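Local coordinates for period circadian protein homolog 2 (Mus musculus, PDB 3GDI) that is a circadian clock protein of the nucleus that takes part in transcription regulation, probably through protein interactions made by its tandem PAS domains, at residues F73-W85 against Y120-V132. Numbering follows the deposited sequence.
Sequences FHSYTTPYKLPPW and YQPFRMTPYLVKV
Leu82 and Pro127 make the apolar centre. Leu82 CD2 rests 3.4 Å from Pro127 CB, with Pro127 CG slightly farther off. The CG of the same proline lies 3.7 Å from Tyr76 O. Two residues earlier in the strand, the Met125 CE methyl lies at the edge of the Phe73 ring, near its plane, 4.2 Å from CD2. One residue after Pro127, the Tyr128 ring sits between Pro83 and Trp85. Its CD1 touches Pro83 CG at 3.9 Å, and its CD2 is 3.3 Å from Trp85 CZ3. The Tyr128 ring and the six-membered ring of Trp85 meet obliquely, their planes 60° apart. Trp85 carries its CG anti to the backbone N (chi1 -168°), which brings the CE3-CZ3 edge of the indole to Tyr128, while its CB packs on Val130 CG2. With an alanine at Tyr128, the indole would probably lose the ring it leans on here, and a gap would open beside Pro83 CG. The polar edge is backbone. Leu129 N donates to Pro83 O and Trp85 N to Leu129 O, two weak bonds of 3.4 and 3.3 Å that flank Pro84 in a single beta bridge. In this PAS-A domain, strand 121-131 runs antiparallel between strands 104-108 and 142-150, and helix 70-76 with its following loop packs against it. Tyr76 also meets Phe104 ring to ring, and Glu298 and Gln294 of the second subunit pack on Pro83 and Pro84, respectively.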
ATOM      1  N   PHE A  73     -11.316  -3.945   6.213  1.00 48.43           N
ATOM      2  CA  PHE A  73     -11.853  -5.296   6.368  1.00 49.34           C
ATOM      3  C   PHE A  73     -12.160  -5.957   5.027  1.00 49.75           C
ATOM      4  O   PHE A  73     -11.849  -7.115   4.822  1.00 50.94           O
ATOM      5  CB  PHE A  73     -13.126  -5.247   7.233  1.00 48.42           C
ATOM      6  CG  PHE A  73     -13.879  -6.549   7.292  1.00 46.43           C
ATOM      7  CD1 PHE A  73     -14.796  -6.887   6.303  1.00 46.67           C
ATOM      8  CD2 PHE A  73     -13.661  -7.442   8.332  1.00 45.50           C
ATOM      9  CE1 PHE A  73     -15.485  -8.098   6.348  1.00 44.68           C
ATOM     10  CE2 PHE A  73     -14.340  -8.650   8.388  1.00 44.80           C
ATOM     11  CZ  PHE A  73     -15.257  -8.979   7.391  1.00 45.65           C
ATOM     12  N   HIS A  74     -12.785  -5.218   4.122  1.00 51.84           N
ATOM     13  CA  HIS A  74     -13.126  -5.747   2.806  1.00 53.62           C
ATOM     14  C   HIS A  74     -11.871  -6.044   2.002  1.00 56.81           C
ATOM     15  O   HIS A  74     -11.779  -7.063   1.311  1.00 57.25           O
ATOM     16  CB  HIS A  74     -13.994  -4.738   2.055  1.00 51.96           C
ATOM     17  CG  HIS A  74     -15.404  -4.672   2.553  1.00 52.76           C
ATOM     18  ND1 HIS A  74     -16.128  -3.499   2.590  1.00 51.01           N
ATOM     19  CD2 HIS A  74     -16.229  -5.640   3.025  1.00 51.13           C
ATOM     20  CE1 HIS A  74     -17.336  -3.746   3.064  1.00 50.99           C
ATOM     21  NE2 HIS A  74     -17.423  -5.037   3.334  1.00 51.34           N
ATOM     22  N   SER A  75     -10.899  -5.145   2.095  1.00 59.33           N
ATOM     23  CA  SER A  75      -9.643  -5.315   1.375  1.00 60.02           C
ATOM     24  C   SER A  75      -8.918  -6.608   1.756  1.00 59.95           C
ATOM     25  O   SER A  75      -8.462  -7.343   0.887  1.00 62.09           O
ATOM     26  CB  SER A  75      -8.728  -4.120   1.629  1.00 58.44           C
ATOM     27  OG  SER A  75      -7.420  -4.403   1.179  1.00 59.80           O
ATOM     28  N   TYR A  76      -8.824  -6.886   3.051  1.00 58.91           N
ATOM     29  CA  TYR A  76      -8.138  -8.079   3.528  1.00 60.11           C
ATOM     30  C   TYR A  76      -8.998  -9.337   3.525  1.00 61.04           C
ATOM     31  O   TYR A  76      -8.516 -10.418   3.846  1.00 61.98           O
ATOM     32  CB  TYR A  76      -7.597  -7.841   4.942  1.00 61.69           C
ATOM     33  CG  TYR A  76      -6.336  -6.995   5.005  1.00 63.56           C
ATOM     34  CD1 TYR A  76      -5.081  -7.545   4.702  1.00 63.85           C
ATOM     35  CD2 TYR A  76      -6.391  -5.651   5.379  1.00 63.99           C
ATOM     36  CE1 TYR A  76      -3.911  -6.777   4.774  1.00 62.10           C
ATOM     37  CE2 TYR A  76      -5.224  -4.872   5.454  1.00 65.39           C
ATOM     38  CZ  TYR A  76      -3.989  -5.446   5.149  1.00 64.05           C
ATOM     39  OH  TYR A  76      -2.846  -4.681   5.213  1.00 61.65           O
ATOM     40  N   THR A  77     -10.270  -9.203   3.170  1.00 61.99           N
ATOM     41  CA  THR A  77     -11.163 -10.355   3.142  1.00 61.46           C
ATOM     42  C   THR A  77     -11.573 -10.629   1.708  1.00 63.91           C
ATOM     43  O   THR A  77     -12.437 -11.462   1.441  1.00 63.37           O
ATOM     44  CB  THR A  77     -12.430 -10.118   4.008  1.00 60.47           C
ATOM     45  OG1 THR A  77     -13.100  -8.929   3.571  1.00 59.10           O
ATOM     46  CG2 THR A  77     -12.057  -9.970   5.473  1.00 57.28           C
ATOM     47  N   THR A  78     -10.938  -9.911   0.786  1.00 66.85           N
ATOM     48  CA  THR A  78     -11.193 -10.063  -0.642  1.00 69.37           C
ATOM     49  C   THR A  78     -10.876 -11.503  -1.034  1.00 71.81           C
ATOM     50  O   THR A  78      -9.813 -12.022  -0.696  1.00 73.00           O
ATOM     51  CB  THR A  78     -10.292  -9.118  -1.466  1.00 68.84           C
ATOM     52  OG1 THR A  78     -10.486  -7.766  -1.028  1.00 67.45           O
ATOM     53  CG2 THR A  78     -10.622  -9.220  -2.940  1.00 67.77           C
ATOM     54  N   PRO A  79     -11.798 -12.168  -1.749  1.00 74.07           N
ATOM     55  CA  PRO A  79     -11.659 -13.556  -2.206  1.00 75.39           C
ATOM     56  C   PRO A  79     -10.307 -13.971  -2.790  1.00 76.56           C
ATOM     57  O   PRO A  79      -9.682 -14.897  -2.278  1.00 75.80           O
ATOM     58  CB  PRO A  79     -12.792 -13.693  -3.210  1.00 74.94           C
ATOM     59  CG  PRO A  79     -13.861 -12.881  -2.564  1.00 75.45           C
ATOM     60  CD  PRO A  79     -13.113 -11.629  -2.140  1.00 75.26           C
ATOM     61  N   TYR A  80      -9.847 -13.305  -3.848  1.00 78.31           N
ATOM     62  CA  TYR A  80      -8.567 -13.690  -4.445  1.00 80.54           C
ATOM     63  C   TYR A  80      -7.395 -13.596  -3.467  1.00 81.80           C
ATOM     64  O   TYR A  80      -6.240 -13.771  -3.848  1.00 80.85           O
ATOM     65  CB  TYR A  80      -8.272 -12.874  -5.714  1.00 80.85           C
ATOM     66  CG  TYR A  80      -7.940 -11.414  -5.501  1.00 81.26           C
ATOM     67  CD1 TYR A  80      -8.745 -10.412  -6.041  1.00 81.29           C
ATOM     68  CD2 TYR A  80      -6.798 -11.031  -4.796  1.00 80.78           C
ATOM     69  CE1 TYR A  80      -8.421  -9.066  -5.887  1.00 82.46           C
ATOM     70  CE2 TYR A  80      -6.467  -9.691  -4.635  1.00 81.69           C
ATOM     71  CZ  TYR A  80      -7.280  -8.714  -5.183  1.00 81.96           C
ATOM     72  OH  TYR A  80      -6.955  -7.388  -5.016  1.00 84.15           O
ATOM     73  N   LYS A  81      -7.702 -13.309  -2.209  1.00 83.57           N
ATOM     74  CA  LYS A  81      -6.689 -13.239  -1.164  1.00 85.64           C
ATOM     75  C   LYS A  81      -7.077 -14.316  -0.167  1.00 88.62           C
ATOM     76  O   LYS A  81      -7.864 -15.208  -0.485  1.00 89.70           O
ATOM     77  CB  LYS A  81      -6.704 -11.879  -0.467  1.00 83.56           C
ATOM     78  CG  LYS A  81      -6.445 -10.703  -1.381  1.00 81.08           C
ATOM     79  CD  LYS A  81      -6.503  -9.392  -0.621  1.00 78.12           C
ATOM     80  CE  LYS A  81      -6.288  -8.213  -1.556  1.00 77.57           C
ATOM     81  NZ  LYS A  81      -6.426  -6.898  -0.870  1.00 75.59           N
ATOM     82  N   LEU A  82      -6.535 -14.233   1.039  1.00 92.08           N
ATOM     83  CA  LEU A  82      -6.856 -15.206   2.078  1.00 95.55           C
ATOM     84  C   LEU A  82      -6.440 -16.622   1.696  1.00 98.00           C
ATOM     85  O   LEU A  82      -6.355 -16.967   0.515  1.00 97.54           O
ATOM     86  CB  LEU A  82      -8.363 -15.222   2.358  1.00 94.60           C
ATOM     87  CG  LEU A  82      -9.199 -13.988   2.030  1.00 94.23           C
ATOM     88  CD1 LEU A  82     -10.324 -14.395   1.087  1.00 92.98           C
ATOM     89  CD2 LEU A  82      -9.750 -13.376   3.307  1.00 94.72           C
ATOM     90  N   PRO A  83      -6.163 -17.460   2.704  1.00100.48           N
ATOM     91  CA  PRO A  83      -5.764 -18.846   2.466  1.00102.49           C
ATOM     92  C   PRO A  83      -6.860 -19.811   2.930  1.00103.89           C
ATOM     93  O   PRO A  83      -7.417 -19.654   4.021  1.00104.43           O
ATOM     94  CB  PRO A  83      -4.507 -18.972   3.304  1.00102.64           C
ATOM     95  CG  PRO A  83      -4.906 -18.224   4.544  1.00102.27           C
ATOM     96  CD  PRO A  83      -5.683 -17.011   4.026  1.00101.12           C
ATOM     97  N   PRO A  84      -7.193 -20.813   2.099  1.00104.62           N
ATOM     98  CA  PRO A  84      -8.227 -21.783   2.471  1.00104.76           C
ATOM     99  C   PRO A  84      -7.822 -22.447   3.783  1.00104.98           C
ATOM    100  O   PRO A  84      -6.646 -22.745   3.984  1.00104.83           O
ATOM    101  CB  PRO A  84      -8.211 -22.761   1.302  1.00104.81           C
ATOM    102  CG  PRO A  84      -7.807 -21.893   0.144  1.00104.79           C
ATOM    103  CD  PRO A  84      -6.690 -21.076   0.740  1.00104.46           C
ATOM    104  N   TRP A  85      -8.775 -22.672   4.679  1.00105.26           N
ATOM    105  CA  TRP A  85      -8.439 -23.302   5.948  1.00106.46           C
ATOM    106  C   TRP A  85      -7.865 -24.687   5.690  1.00107.35           C
ATOM    107  O   TRP A  85      -8.606 -25.628   5.396  1.00107.87           O
ATOM    108  CB  TRP A  85      -9.670 -23.424   6.845  1.00106.64           C
ATOM    109  CG  TRP A  85      -9.313 -23.809   8.248  1.00107.38           C
ATOM    110  CD1 TRP A  85      -8.705 -24.962   8.654  1.00107.26           C
ATOM    111  CD2 TRP A  85      -9.496 -23.016   9.427  1.00108.11           C
ATOM    112  NE1 TRP A  85      -8.494 -24.935  10.011  1.00107.70           N
ATOM    113  CE2 TRP A  85      -8.970 -23.752  10.510  1.00108.23           C
ATOM    114  CE3 TRP A  85     -10.052 -21.753   9.673  1.00108.95           C
ATOM    115  CZ2 TRP A  85      -8.985 -23.267  11.824  1.00108.61           C
ATOM    116  CZ3 TRP A  85     -10.066 -21.271  10.981  1.00109.29           C
ATOM    117  CH2 TRP A  85      -9.534 -22.028  12.037  1.00108.78           C
ATOM    118  N   TYR A 120     -14.846   1.554  21.184  1.00 69.88           N
ATOM    119  CA  TYR A 120     -14.194   0.549  20.355  1.00 66.03           C
ATOM    120  C   TYR A 120     -13.033  -0.143  21.062  1.00 64.87           C
ATOM    121  O   TYR A 120     -12.488   0.366  22.036  1.00 66.14           O
ATOM    122  CB  TYR A 120     -13.680   1.205  19.074  1.00 62.13           C
ATOM    123  CG  TYR A 120     -14.769   1.643  18.132  1.00 60.01           C
ATOM    124  CD1 TYR A 120     -15.435   0.718  17.336  1.00 58.08           C
ATOM    125  CD2 TYR A 120     -15.148   2.979  18.046  1.00 59.69           C
ATOM    126  CE1 TYR A 120     -16.448   1.107  16.481  1.00 57.15           C
ATOM    127  CE2 TYR A 120     -16.168   3.382  17.188  1.00 57.89           C
ATOM    128  CZ  TYR A 120     -16.813   2.438  16.412  1.00 56.96           C
ATOM    129  OH  TYR A 120     -17.841   2.816  15.582  1.00 56.81           O
ATOM    130  N   GLN A 121     -12.662  -1.311  20.560  1.00 63.49           N
ATOM    131  CA  GLN A 121     -11.552  -2.064  21.110  1.00 63.51           C
ATOM    132  C   GLN A 121     -10.805  -2.683  19.939  1.00 62.86           C
ATOM    133  O   GLN A 121     -11.399  -3.390  19.125  1.00 64.05           O
ATOM    134  CB  GLN A 121     -12.051  -3.175  22.021  1.00 66.42           C
ATOM    135  CG  GLN A 121     -12.830  -2.707  23.227  1.00 68.05           C
ATOM    136  CD  GLN A 121     -13.377  -3.872  24.016  1.00 69.93           C
ATOM    137  OE1 GLN A 121     -12.617  -4.672  24.574  1.00 69.96           O
ATOM    138  NE2 GLN A 121     -14.703  -3.989  24.058  1.00 69.36           N
ATOM    139  N   PRO A 122      -9.493  -2.423  19.837  1.00 61.11           N
ATOM    140  CA  PRO A 122      -8.681  -2.968  18.747  1.00 59.31           C
ATOM    141  C   PRO A 122      -8.648  -4.494  18.757  1.00 58.22           C
ATOM    142  O   PRO A 122      -8.578  -5.112  19.813  1.00 58.53           O
ATOM    143  CB  PRO A 122      -7.312  -2.345  19.001  1.00 59.25           C
ATOM    144  CG  PRO A 122      -7.279  -2.215  20.487  1.00 59.15           C
ATOM    145  CD  PRO A 122      -8.653  -1.684  20.795  1.00 59.95           C
ATOM    146  N   PHE A 123      -8.709  -5.094  17.573  1.00 57.55           N
ATOM    147  CA  PHE A 123      -8.688  -6.550  17.440  1.00 57.31           C
ATOM    148  C   PHE A 123      -7.774  -6.971  16.301  1.00 58.63           C
ATOM    149  O   PHE A 123      -7.767  -6.359  15.234  1.00 58.75           O
ATOM    150  CB  PHE A 123     -10.098  -7.083  17.163  1.00 54.53           C
ATOM    151  CG  PHE A 123     -10.894  -7.357  18.396  1.00 53.61           C
ATOM    152  CD1 PHE A 123     -10.838  -8.607  19.008  1.00 54.80           C
ATOM    153  CD2 PHE A 123     -11.674  -6.363  18.971  1.00 53.11           C
ATOM    154  CE1 PHE A 123     -11.544  -8.864  20.177  1.00 54.45           C
ATOM    155  CE2 PHE A 123     -12.388  -6.604  20.140  1.00 53.67           C
ATOM    156  CZ  PHE A 123     -12.324  -7.858  20.747  1.00 55.38           C
ATOM    157  N   ARG A 124      -6.987  -8.007  16.531  1.00 60.71           N
ATOM    158  CA  ARG A 124      -6.117  -8.498  15.484  1.00 62.34           C
ATOM    159  C   ARG A 124      -6.930  -9.612  14.880  1.00 63.19           C
ATOM    160  O   ARG A 124      -7.467 -10.441  15.607  1.00 64.20           O
ATOM    161  CB  ARG A 124      -4.831  -9.059  16.065  1.00 64.76           C
ATOM    162  CG  ARG A 124      -3.845  -9.508  15.012  1.00 67.97           C
ATOM    163  CD  ARG A 124      -3.341 -10.907  15.308  1.00 72.70           C
ATOM    164  NE  ARG A 124      -2.288 -11.309  14.382  1.00 76.25           N
ATOM    165  CZ  ARG A 124      -1.796 -12.540  14.296  1.00 76.24           C
ATOM    166  NH1 ARG A 124      -2.266 -13.496  15.084  1.00 77.22           N
ATOM    167  NH2 ARG A 124      -0.833 -12.814  13.425  1.00 76.99           N
ATOM    168  N   MET A 125      -7.037  -9.637  13.559  1.00 63.99           N
ATOM    169  CA  MET A 125      -7.827 -10.668  12.918  1.00 64.86           C
ATOM    170  C   MET A 125      -7.115 -11.408  11.798  1.00 65.63           C
ATOM    171  O   MET A 125      -6.371 -10.815  11.019  1.00 66.12           O
ATOM    172  CB  MET A 125      -9.116 -10.055  12.390  1.00 66.64           C
ATOM    173  CG  MET A 125      -9.900  -9.313  13.448  1.00 67.89           C
ATOM    174  SD  MET A 125     -11.560  -8.949  12.884  1.00 72.84           S
ATOM    175  CE  MET A 125     -11.250  -7.520  11.821  1.00 70.12           C
ATOM    176  N   THR A 126      -7.347 -12.714  11.731  1.00 66.25           N
ATOM    177  CA  THR A 126      -6.751 -13.551  10.700  1.00 67.61           C
ATOM    178  C   THR A 126      -7.918 -14.123   9.906  1.00 68.95           C
ATOM    179  O   THR A 126      -8.789 -14.794  10.465  1.00 68.96           O
ATOM    180  CB  THR A 126      -5.934 -14.707  11.304  1.00 67.73           C
ATOM    181  OG1 THR A 126      -5.208 -14.245  12.448  1.00 67.52           O
ATOM    182  CG2 THR A 126      -4.939 -15.233  10.279  1.00 68.84           C
ATOM    183  N   PRO A 127      -7.953 -13.852   8.592  1.00 69.91           N
ATOM    184  CA  PRO A 127      -8.993 -14.300   7.666  1.00 72.18           C
ATOM    185  C   PRO A 127      -8.747 -15.642   6.986  1.00 75.41           C
ATOM    186  O   PRO A 127      -7.672 -15.884   6.430  1.00 75.43           O
ATOM    187  CB  PRO A 127      -9.039 -13.166   6.658  1.00 70.86           C
ATOM    188  CG  PRO A 127      -7.588 -12.863   6.500  1.00 69.72           C
ATOM    189  CD  PRO A 127      -7.066 -12.879   7.928  1.00 69.45           C
ATOM    190  N   TYR A 128      -9.766 -16.497   7.013  1.00 78.29           N
ATOM    191  CA  TYR A 128      -9.694 -17.816   6.391  1.00 81.55           C
ATOM    192  C   TYR A 128     -10.904 -18.048   5.492  1.00 83.20           C
ATOM    193  O   TYR A 128     -12.036 -17.756   5.878  1.00 83.44           O
ATOM    194  CB  TYR A 128      -9.646 -18.907   7.464  1.00 81.64           C
ATOM    195  CG  TYR A 128      -8.383 -18.894   8.283  1.00 82.97           C
ATOM    196  CD1 TYR A 128      -7.137 -19.055   7.674  1.00 83.85           C
ATOM    197  CD2 TYR A 128      -8.428 -18.727   9.666  1.00 83.59           C
ATOM    198  CE1 TYR A 128      -5.962 -19.052   8.425  1.00 85.17           C
ATOM    199  CE2 TYR A 128      -7.259 -18.724  10.430  1.00 84.86           C
ATOM    200  CZ  TYR A 128      -6.030 -18.888   9.804  1.00 85.74           C
ATOM    201  OH  TYR A 128      -4.871 -18.896  10.549  1.00 85.71           O
ATOM    202  N   LEU A 129     -10.660 -18.569   4.293  1.00 85.37           N
ATOM    203  CA  LEU A 129     -11.735 -18.851   3.349  1.00 87.91           C
ATOM    204  C   LEU A 129     -12.364 -20.192   3.752  1.00 89.96           C
ATOM    205  O   LEU A 129     -11.658 -21.191   3.895  1.00 91.14           O
ATOM    206  CB  LEU A 129     -11.163 -18.921   1.931  1.00 87.59           C
ATOM    207  CG  LEU A 129     -12.077 -18.576   0.754  1.00 87.64           C
ATOM    208  CD1 LEU A 129     -11.247 -18.497  -0.523  1.00 86.74           C
ATOM    209  CD2 LEU A 129     -13.180 -19.614   0.624  1.00 87.28           C
ATOM    210  N   VAL A 130     -13.684 -20.210   3.944  1.00 92.09           N
ATOM    211  CA  VAL A 130     -14.391 -21.428   4.362  1.00 93.44           C
ATOM    212  C   VAL A 130     -15.821 -21.549   3.814  1.00 94.72           C
ATOM    213  O   VAL A 130     -16.569 -20.572   3.779  1.00 95.29           O
ATOM    214  CB  VAL A 130     -14.443 -21.518   5.913  1.00 92.53           C
ATOM    215  CG1 VAL A 130     -15.428 -22.582   6.352  1.00 92.66           C
ATOM    216  CG2 VAL A 130     -13.067 -21.845   6.453  1.00 92.15           C
ATOM    217  N   LYS A 131     -16.195 -22.762   3.407  1.00 96.13           N
ATOM    218  CA  LYS A 131     -17.526 -23.035   2.859  1.00 97.23           C
ATOM    219  C   LYS A 131     -18.573 -23.377   3.927  1.00 97.35           C
ATOM    220  O   LYS A 131     -18.255 -23.962   4.963  1.00 97.11           O
ATOM    221  CB  LYS A 131     -17.454 -24.190   1.856  1.00 97.91           C
ATOM    222  CG  LYS A 131     -16.670 -23.891   0.588  1.00 99.29           C
ATOM    223  CD  LYS A 131     -16.643 -25.111  -0.324  1.00100.69           C
ATOM    224  CE  LYS A 131     -18.053 -25.564  -0.695  1.00101.48           C
ATOM    225  NZ  LYS A 131     -18.063 -26.869  -1.423  1.00101.49           N
ATOM    226  N   VAL A 132     -19.825 -23.019   3.655  1.00 97.37           N
ATOM    227  CA  VAL A 132     -20.927 -23.286   4.575  1.00 97.71           C
ATOM    228  C   VAL A 132     -22.045 -24.074   3.893  1.00 98.00           C
ATOM    229  O   VAL A 132     -22.831 -23.524   3.117  1.00 98.05           O
ATOM    230  CB  VAL A 132     -21.517 -21.972   5.139  1.00 97.91           C
ATOM    231  CG1 VAL A 132     -22.753 -22.273   5.980  1.00 97.78           C
ATOM    232  CG2 VAL A 132     -20.467 -21.247   5.976  1.00 97.36           C
TER